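Local coordinates for protein extracellular PQQ-dependent sugar dehydrogenase (Coprinopsis cinerea, PDB 6JT6) that binds heme b in its cytochrome domain and probably passes electrons on from the PQQ-dependent oxidation of sugars, at residues 65-70 and 84-89; 54-59 and 144-149; 137-142 and 170-175. One frame throughout, in Å; residues are numbered along the deposited sequence.

All three contacts reach the same antiparallel sheet of the cytochrome domain; contact 1 is largely loop. In the sheet strands 70-76, 56-60, 138-146 and 166-173 follow one another. Contact 1 supplies the methionine ligand of the heme iron. Contact 2 pairs strand 56-60 with strand 138-146 beside the same heme. Contact 3 takes the other part of strand 138-146 out to strand 166-173, which is outermost in the sheet. The centre of contact 2 lies about 16 Å from that of contact 1 and about 21 Å from that of contact 3. N59 joins them: its O packs on L70 CB at 3.7 Å, and its CB lies 3.3 Å from G142 O. Contacts 1 and 3 do not touch.

Contact 1: residues 65-70 and 84-89; sequences MRNNPL and ARWATD. With HEM (protoporphyrin IX containing Fe), chain C.
N67 N donates to A87 O at 2.9 Å, tying the loop after strand 56-60 to the residue just after strand 79-86. Further on, L70 and R85 form an antiparallel hydrogen-bonded pair. L70 N donates to R85 O, and R85 N donates to L70 O at 2.6 Å. A water between the two segments satisfies more of the loop. It accepts from A87 N at 2.9 Å and lies within bonding distance of M65 O and N68 O. A second water accepts from R66 NH1 and donates to T88 O. The amide of N68 turns away to A130, W126 and S64. The R85 guanidinium binds S159 and P157, and its NE binds S83.

W86 lays one ring face against the backbone of N67 and N68. W86 CZ2 lies 3.4 Å from N67 C. CG of W86 is anti to the backbone N (chi1 -168°), which brings the indole back over the loop.

M65 has an extended chain, with CG also anti to its backbone N (chi1 -175°). Its SD binds the heme iron at 2.3 Å, and H164 is the other protein ligand. M65 N donates to heme O1D at 2.8 Å. M65 CE packs on A87 CB at 3.7 Å. The loop thus holds the heme by a thioether and a peptide N-H. Methionine-histidine ligation generally favours the reduced iron, consistent with a role in electron transfer.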
# COMPACT_ATOMS: atom_id res chain seq x y z
N MET A 65 12.39 -6.14 -4.22
CA MET A 65 12.41 -4.79 -4.76
C MET A 65 12.56 -4.80 -6.29
O MET A 65 12.11 -3.87 -6.99
CB MET A 65 13.58 -3.99 -4.17
CG MET A 65 13.59 -2.53 -4.61
SD MET A 65 15.04 -1.61 -4.12
CE MET A 65 14.82 -0.27 -5.30
N ARG A 66 13.19 -5.87 -6.80
CA ARG A 66 13.48 -5.94 -8.23
C ARG A 66 12.36 -6.56 -9.06
O ARG A 66 11.92 -7.70 -8.82
CB ARG A 66 14.79 -6.68 -8.49
CG ARG A 66 16.03 -5.97 -7.92
CD ARG A 66 17.20 -6.96 -7.82
NE ARG A 66 16.77 -8.17 -7.11
CZ ARG A 66 16.53 -9.37 -7.66
NH1 ARG A 66 16.72 -9.56 -8.98
NH2 ARG A 66 16.10 -10.38 -6.90
N ASN A 67 11.91 -5.78 -10.05
CA ASN A 67 10.99 -6.26 -11.09
C ASN A 67 9.58 -6.63 -10.60
O ASN A 67 8.96 -7.61 -11.03
CB ASN A 67 11.67 -7.40 -11.90
CG ASN A 67 13.06 -7.00 -12.37
OD1 ASN A 67 13.21 -6.01 -13.11
ND2 ASN A 67 14.07 -7.73 -11.94
N ASN A 68 9.07 -5.80 -9.72
CA ASN A 68 7.67 -5.94 -9.24
C ASN A 68 7.17 -4.51 -9.02
O ASN A 68 7.96 -3.64 -8.68
CB ASN A 68 7.60 -6.75 -7.91
CG ASN A 68 8.07 -8.19 -8.05
OD1 ASN A 68 7.43 -9.01 -8.70
ND2 ASN A 68 9.16 -8.52 -7.41
N PRO A 69 5.85 -4.26 -9.19
CA PRO A 69 5.32 -2.95 -8.84
C PRO A 69 5.70 -2.56 -7.42
O PRO A 69 5.54 -3.35 -6.48
CB PRO A 69 3.79 -3.15 -8.93
CG PRO A 69 3.66 -4.22 -9.97
CD PRO A 69 4.76 -5.18 -9.56
N LEU A 70 6.19 -1.33 -7.31
CA LEU A 70 6.51 -0.73 -6.03
C LEU A 70 5.54 0.43 -5.84
O LEU A 70 5.48 1.33 -6.67
CB LEU A 70 7.96 -0.24 -6.00
CG LEU A 70 9.10 -1.19 -6.42
CD1 LEU A 70 10.43 -0.46 -6.27
CD2 LEU A 70 9.20 -2.50 -5.61
N ALA A 84 3.26 4.68 -8.28
CA ALA A 84 3.70 3.34 -8.66
C ALA A 84 5.07 3.46 -9.29
O ALA A 84 5.29 4.34 -10.14
CB ALA A 84 2.73 2.69 -9.65
N ARG A 85 5.98 2.55 -8.89
CA ARG A 85 7.36 2.55 -9.41
C ARG A 85 7.88 1.17 -9.75
O ARG A 85 7.24 0.17 -9.45
CB ARG A 85 8.30 3.29 -8.46
CG ARG A 85 7.72 4.64 -8.08
CD ARG A 85 8.72 5.66 -7.67
NE ARG A 85 8.01 6.90 -7.37
CZ ARG A 85 8.58 8.01 -6.91
NH1 ARG A 85 9.91 8.04 -6.68
NH2 ARG A 85 7.83 9.09 -6.67
N TRP A 86 9.06 1.15 -10.38
CA TRP A 86 9.67 -0.06 -10.91
C TRP A 86 11.19 0.10 -10.92
O TRP A 86 11.70 1.09 -11.41
CB TRP A 86 9.17 -0.33 -12.32
CG TRP A 86 9.53 -1.70 -12.79
CD1 TRP A 86 10.76 -2.11 -13.24
CD2 TRP A 86 8.67 -2.85 -12.85
NE1 TRP A 86 10.71 -3.46 -13.58
CE2 TRP A 86 9.45 -3.93 -13.36
CE3 TRP A 86 7.32 -3.07 -12.54
CZ2 TRP A 86 8.90 -5.22 -13.58
CZ3 TRP A 86 6.78 -4.35 -12.76
CH2 TRP A 86 7.57 -5.41 -13.25
N ALA A 87 11.89 -0.88 -10.32
CA ALA A 87 13.36 -0.94 -10.28
C ALA A 87 13.84 -2.26 -10.91
O ALA A 87 13.30 -3.33 -10.61
CB ALA A 87 13.81 -0.88 -8.84
N THR A 88 14.83 -2.20 -11.78
CA THR A 88 15.40 -3.47 -12.30
C THR A 88 16.59 -3.97 -11.46
O THR A 88 17.10 -5.07 -11.70
CB THR A 88 15.81 -3.35 -13.77
OG1 THR A 88 16.73 -2.25 -13.89
CG2 THR A 88 14.59 -3.07 -14.66
N ASP A 89 17.05 -3.16 -10.50
CA ASP A 89 18.08 -3.53 -9.53
C ASP A 89 17.88 -2.73 -8.25
O ASP A 89 16.84 -2.07 -8.09
CB ASP A 89 19.50 -3.35 -10.10
CG ASP A 89 20.57 -4.09 -9.26
OD1 ASP A 89 20.34 -5.22 -8.82
OD2 ASP A 89 21.64 -3.52 -9.01
CHA HEM C . 15.68 -3.74 -0.56
CHB HEM C . 18.07 -0.02 -2.59
CHC HEM C . 13.92 2.45 -3.00
CHD HEM C . 11.48 -1.63 -1.78
C1A HEM C . 16.69 -2.92 -1.02
C2A HEM C . 18.08 -3.21 -0.92
C3A HEM C . 18.74 -2.15 -1.48
C4A HEM C . 17.78 -1.21 -1.94
CMA HEM C . 20.25 -1.98 -1.61
CAA HEM C . 18.71 -4.45 -0.30
CBA HEM C . 18.47 -4.58 1.22
CGA HEM C . 18.84 -3.36 2.02
O1A HEM C . 17.98 -2.66 2.61
O2A HEM C . 20.05 -3.05 2.13
C1B HEM C . 17.15 0.99 -2.86
C2B HEM C . 17.53 2.28 -3.36
C3B HEM C . 16.36 3.01 -3.43
C4B HEM C . 15.27 2.11 -2.99
CMB HEM C . 18.97 2.74 -3.68
CAB HEM C . 16.10 4.41 -3.89
CBB HEM C . 16.94 5.42 -3.67
C1C HEM C . 12.87 1.52 -2.79
C2C HEM C . 11.49 1.82 -2.89
C3C HEM C . 10.78 0.66 -2.55
C4C HEM C . 11.75 -0.35 -2.20
CMC HEM C . 10.95 3.17 -3.35
CAC HEM C . 9.30 0.50 -2.57
CBC HEM C . 8.47 1.51 -2.22
C1D HEM C . 12.47 -2.49 -1.27
C2D HEM C . 12.14 -3.81 -0.70
C3D HEM C . 13.30 -4.41 -0.38
C4D HEM C . 14.34 -3.44 -0.77
CMD HEM C . 10.78 -4.42 -0.48
CAD HEM C . 13.48 -5.76 0.30
CBD HEM C . 13.40 -6.96 -0.62
CGD HEM C . 14.66 -7.02 -1.44
O1D HEM C . 14.66 -6.93 -2.70
O2D HEM C . 15.74 -7.13 -0.84
NA HEM C . 16.53 -1.68 -1.63
NB HEM C . 15.83 0.93 -2.66
NC HEM C . 12.99 0.23 -2.33
ND HEM C . 13.82 -2.32 -1.33
FE HEM C . 14.79 -0.77 -1.98
O HOH W 1 10.54 -3.09 -9.08
O HOH W 2 17.43 -7.75 -11.19

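Contact 2: residues 54-59 and 144-149; sequences AGWIGN and AFHSTT. With HEM (protoporphyrin IX containing Fe), chain C.
W56 and H146 meet on the face of the sheet that also carries A144. H146 CB sits over the five-membered ring of W56, 3.6 Å from its centroid, in a CH-pi contact. The two rings themselves are oblique, with planes at 50°. CG of W56 lies between the backbone N and the carbonyl carbon (chi1 58°), and the indole reaches along the strand toward A144. A144 CB meets the edge of the indole, 3.7 Å from W56 CZ3. W56 CH2 and A144 CB both touch the heme. The backbone of G58 comes directly against its vinyl group, with G58 CA 3.7 Å from heme CBC.

On the other face, F145 lies alongside I57. Its CZ reaches A54 CB at 3.6 Å. Residues of strands 26-33 and 43-51 pack against this side.

Between the two faces run the backbone hydrogen bonds. G58 and A144 exchange two. H146 N donates to W56 O at 2.9 Å. Just before strand 56-60, G55 N donates to H146 O at 2.7 Å, while W56 N makes a weak bond to the same oxygen. G55 and W56 opposite H146 form a classic beta bulge.

Beyond it lies the polar edge. T148 N makes a weak bond to H146 ND1, and the hydroxyls of T148 and T149 are 2.8 Å apart, OG1 to OG1. The indole N-H of W56 is satisfied by Y162 O, while its six-membered ring reaches the heme through CH2. The heme thus meets mostly carbon here, from W56, G58 and A144, with N59 O 3.3 Å from heme CAC.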
# COMPACT_ATOMS: atom_id res chain seq x y z
N ALA A 54 7.27 10.12 9.79
CA ALA A 54 7.94 9.26 8.80
C ALA A 54 8.04 9.96 7.46
O ALA A 54 7.19 10.77 7.11
CB ALA A 54 7.19 7.93 8.64
N GLY A 55 9.04 9.60 6.66
CA GLY A 55 9.20 10.25 5.35
C GLY A 55 8.31 9.68 4.26
O GLY A 55 7.56 10.42 3.60
N TRP A 56 8.38 8.37 4.07
CA TRP A 56 7.48 7.68 3.14
C TRP A 56 7.33 6.20 3.53
O TRP A 56 8.12 5.66 4.32
CB TRP A 56 7.95 7.84 1.68
CG TRP A 56 9.35 7.35 1.35
CD1 TRP A 56 10.47 8.11 1.20
CD2 TRP A 56 9.73 5.98 1.06
NE1 TRP A 56 11.55 7.29 0.85
CE2 TRP A 56 11.11 5.99 0.75
CE3 TRP A 56 9.03 4.75 1.06
CZ2 TRP A 56 11.82 4.82 0.39
CZ3 TRP A 56 9.73 3.58 0.71
CH2 TRP A 56 11.11 3.63 0.38
N ILE A 57 6.30 5.56 2.98
CA ILE A 57 5.95 4.18 3.29
C ILE A 57 5.58 3.53 1.96
O ILE A 57 4.80 4.10 1.18
CB ILE A 57 4.73 4.12 4.24
CG1 ILE A 57 4.91 5.06 5.44
CG2 ILE A 57 4.43 2.64 4.65
CD1 ILE A 57 3.63 5.26 6.27
N GLY A 58 6.12 2.35 1.71
CA GLY A 58 5.96 1.67 0.44
C GLY A 58 5.97 0.16 0.49
O GLY A 58 6.18 -0.45 1.54
N ASN A 59 5.66 -0.45 -0.65
CA ASN A 59 5.65 -1.90 -0.73
C ASN A 59 6.30 -2.39 -2.01
O ASN A 59 6.71 -1.60 -2.85
CB ASN A 59 4.22 -2.49 -0.56
CG ASN A 59 3.24 -1.98 -1.61
OD1 ASN A 59 3.63 -1.53 -2.68
ND2 ASN A 59 1.95 -2.06 -1.30
N ALA A 144 8.70 -1.25 2.72
CA ALA A 144 9.83 -0.33 2.74
C ALA A 144 9.40 0.96 3.43
O ALA A 144 8.22 1.36 3.35
CB ALA A 144 10.38 -0.06 1.32
N PHE A 145 10.35 1.63 4.08
CA PHE A 145 10.00 2.71 4.97
C PHE A 145 11.17 3.64 5.09
O PHE A 145 12.30 3.19 5.31
CB PHE A 145 9.66 2.07 6.31
CG PHE A 145 9.20 3.02 7.39
CD1 PHE A 145 7.88 3.45 7.46
CD2 PHE A 145 10.10 3.40 8.41
CE1 PHE A 145 7.46 4.30 8.50
CE2 PHE A 145 9.68 4.22 9.45
CZ PHE A 145 8.36 4.68 9.49
N HIS A 146 10.91 4.94 4.94
CA HIS A 146 11.91 5.94 5.35
C HIS A 146 11.42 6.61 6.62
O HIS A 146 10.39 7.29 6.63
CB HIS A 146 12.12 6.99 4.28
CG HIS A 146 13.45 7.63 4.37
ND1 HIS A 146 13.85 8.39 5.46
CD2 HIS A 146 14.52 7.57 3.55
CE1 HIS A 146 15.08 8.81 5.26
NE2 HIS A 146 15.52 8.31 4.12
N SER A 147 12.17 6.42 7.69
CA SER A 147 11.74 6.87 9.03
C SER A 147 11.68 8.38 9.22
O SER A 147 11.08 8.85 10.20
CB SER A 147 12.65 6.23 10.10
OG SER A 147 13.96 6.80 10.05
N THR A 148 12.31 9.16 8.35
CA THR A 148 12.42 10.63 8.62
C THR A 148 12.15 11.55 7.45
O THR A 148 11.64 12.63 7.64
CB THR A 148 13.80 11.07 9.18
OG1 THR A 148 14.81 10.89 8.15
CG2 THR A 148 14.16 10.25 10.48
N THR A 149 12.55 11.14 6.24
CA THR A 149 12.74 12.12 5.20
C THR A 149 11.78 11.90 4.03
O THR A 149 11.77 10.82 3.41
CB THR A 149 14.21 12.16 4.72
OG1 THR A 149 15.09 12.46 5.85
CG2 THR A 149 14.42 13.21 3.59
CHA HEM C . 15.68 -3.74 -0.56
CHB HEM C . 18.07 -0.02 -2.59
CHC HEM C . 13.92 2.45 -3.00
CHD HEM C . 11.48 -1.63 -1.78
C1A HEM C . 16.69 -2.92 -1.02
C2A HEM C . 18.08 -3.21 -0.92
C3A HEM C . 18.74 -2.15 -1.48
C4A HEM C . 17.78 -1.21 -1.94
CMA HEM C . 20.25 -1.98 -1.61
CAA HEM C . 18.71 -4.45 -0.30
CBA HEM C . 18.47 -4.58 1.22
CGA HEM C . 18.84 -3.36 2.02
O1A HEM C . 17.98 -2.66 2.61
O2A HEM C . 20.05 -3.05 2.13
C1B HEM C . 17.15 0.99 -2.86
C2B HEM C . 17.53 2.28 -3.36
C3B HEM C . 16.36 3.01 -3.43
C4B HEM C . 15.27 2.11 -2.99
CMB HEM C . 18.97 2.74 -3.68
CAB HEM C . 16.10 4.41 -3.89
CBB HEM C . 16.94 5.42 -3.67
C1C HEM C . 12.87 1.52 -2.79
C2C HEM C . 11.49 1.82 -2.89
C3C HEM C . 10.78 0.66 -2.55
C4C HEM C . 11.75 -0.35 -2.20
CMC HEM C . 10.95 3.17 -3.35
CAC HEM C . 9.30 0.50 -2.57
CBC HEM C . 8.47 1.51 -2.22
C1D HEM C . 12.47 -2.49 -1.27
C2D HEM C . 12.14 -3.81 -0.70
C3D HEM C . 13.30 -4.41 -0.38
C4D HEM C . 14.34 -3.44 -0.77
CMD HEM C . 10.78 -4.42 -0.48
CAD HEM C . 13.48 -5.76 0.30
CBD HEM C . 13.40 -6.96 -0.62
CGD HEM C . 14.66 -7.02 -1.44
O1D HEM C . 14.66 -6.93 -2.70
O2D HEM C . 15.74 -7.13 -0.84
NA HEM C . 16.53 -1.68 -1.63
NB HEM C . 15.83 0.93 -2.66
NC HEM C . 12.99 0.23 -2.33
ND HEM C . 13.82 -2.32 -1.33
FE HEM C . 14.79 -0.77 -1.98

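Contact 3: residues 137-142 and 170-175; sequences GSAVFG and YGFDIG. With ACT (acetate ion), chain F.
F172 points the edge of its ring at the face of F141 in a T-shaped pair. The centroids are 4.6 Å apart and the planes stand at 68°. F172 CE2 sits over the centre of the F141 ring, and its nearest atom there is F141 CD2 at 3.4 Å. CG of F172 lies between the backbone N and the carbonyl carbon (chi1 73°), which swings the ring across to F141. The same CE2 touches A139 CB at 3.8 Å.

F141 O stands over one face of the Y170 ring, toward its rim, and F141 CB lies 4.0 Å from Y170 CZ. Y170 OH and G142 O share a water. Y170 also stacks on F19, and Y30 meets F141 edge-to-face.

Backbone bonds hold the strands in antiparallel register. A139 and F172 exchange two, as do F141 and Y170. I174 N continues the pattern to G137 O at 3.1 Å. V140 N donates to an acetate ion, probably from the crystallisation liquor.

The aromatic rings lie on one face, where F141 and Y170 touch strand 26-33, while S138, V140 and D173 lie on the other. The pair of strands at this side of the sheet is thus amphipathic, and its aromatic face joins the two sheets of this beta-sandwich.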
# COMPACT_ATOMS: atom_id res chain seq x y z
N GLY A 137 -3.42 -19.09 -2.56
CA GLY A 137 -2.12 -19.59 -2.12
C GLY A 137 -1.30 -18.49 -1.49
O GLY A 137 -1.85 -17.54 -0.91
N SER A 138 0.02 -18.62 -1.56
CA SER A 138 0.89 -17.70 -0.87
C SER A 138 1.37 -16.58 -1.78
O SER A 138 1.72 -16.79 -2.95
CB SER A 138 2.09 -18.43 -0.26
OG SER A 138 2.75 -19.21 -1.24
N ALA A 139 1.34 -15.39 -1.23
CA ALA A 139 2.01 -14.26 -1.81
C ALA A 139 3.17 -13.83 -0.90
O ALA A 139 3.13 -14.05 0.32
CB ALA A 139 1.01 -13.15 -2.00
N VAL A 140 4.24 -13.28 -1.49
CA VAL A 140 5.30 -12.62 -0.73
C VAL A 140 5.27 -11.14 -1.11
O VAL A 140 5.43 -10.81 -2.27
CB VAL A 140 6.71 -13.19 -0.99
CG1 VAL A 140 7.77 -12.50 -0.08
CG2 VAL A 140 6.76 -14.70 -0.72
N PHE A 141 5.05 -10.28 -0.11
CA PHE A 141 5.06 -8.83 -0.32
C PHE A 141 6.30 -8.25 0.32
O PHE A 141 6.79 -8.75 1.36
CB PHE A 141 3.81 -8.14 0.30
CG PHE A 141 2.57 -8.17 -0.59
CD1 PHE A 141 2.53 -8.88 -1.79
CD2 PHE A 141 1.41 -7.50 -0.18
CE1 PHE A 141 1.37 -8.90 -2.59
CE2 PHE A 141 0.25 -7.51 -0.96
CZ PHE A 141 0.23 -8.22 -2.18
N GLY A 142 6.77 -7.16 -0.26
CA GLY A 142 7.83 -6.37 0.34
C GLY A 142 7.22 -5.19 1.08
O GLY A 142 6.06 -4.78 0.82
N TYR A 170 7.65 -10.41 3.54
CA TYR A 170 6.93 -11.42 4.34
C TYR A 170 5.99 -12.17 3.42
O TYR A 170 5.55 -11.61 2.41
CB TYR A 170 6.17 -10.76 5.51
CG TYR A 170 5.18 -9.69 5.06
CD1 TYR A 170 3.86 -10.02 4.73
CD2 TYR A 170 5.58 -8.36 4.95
CE1 TYR A 170 2.97 -9.04 4.31
CE2 TYR A 170 4.70 -7.38 4.52
CZ TYR A 170 3.40 -7.72 4.21
OH TYR A 170 2.52 -6.72 3.80
N GLY A 171 5.71 -13.42 3.78
CA GLY A 171 4.71 -14.23 3.11
C GLY A 171 3.33 -14.03 3.72
O GLY A 171 3.19 -13.69 4.90
N PHE A 172 2.30 -14.17 2.90
CA PHE A 172 0.95 -14.26 3.46
C PHE A 172 -0.02 -15.01 2.57
O PHE A 172 0.19 -15.15 1.35
CB PHE A 172 0.39 -12.88 3.84
CG PHE A 172 0.00 -12.04 2.67
CD1 PHE A 172 -1.34 -11.88 2.34
CD2 PHE A 172 0.97 -11.44 1.88
CE1 PHE A 172 -1.72 -11.11 1.25
CE2 PHE A 172 0.60 -10.65 0.79
CZ PHE A 172 -0.74 -10.49 0.48
N ASP A 173 -1.11 -15.42 3.20
CA ASP A 173 -2.19 -16.14 2.57
C ASP A 173 -3.11 -15.13 1.90
O ASP A 173 -3.85 -14.39 2.58
CB ASP A 173 -2.95 -16.91 3.66
CG ASP A 173 -4.00 -17.82 3.12
OD1 ASP A 173 -4.46 -17.65 1.96
OD2 ASP A 173 -4.39 -18.72 3.87
N ILE A 174 -3.10 -15.11 0.58
CA ILE A 174 -3.87 -14.12 -0.22
C ILE A 174 -5.38 -14.34 -0.09
O ILE A 174 -6.13 -13.38 0.07
CB ILE A 174 -3.40 -14.10 -1.72
CG1 ILE A 174 -3.94 -12.89 -2.48
CG2 ILE A 174 -3.80 -15.37 -2.45
CD1 ILE A 174 -3.36 -11.57 -1.97
N GLY A 175 -5.81 -15.61 -0.14
CA GLY A 175 -7.20 -15.97 0.05
C GLY A 175 -7.79 -15.48 1.35
O GLY A 175 -8.96 -15.13 1.42
C ACT F . 3.41 -12.14 -4.83
O ACT F . 4.38 -12.99 -4.65
OXT ACT F . 2.98 -11.58 -5.87
CH3 ACT F . 2.60 -11.66 -3.72
O HOH W 3 -5.49 -18.85 -0.84
O HOH W 4 3.67 -4.62 2.19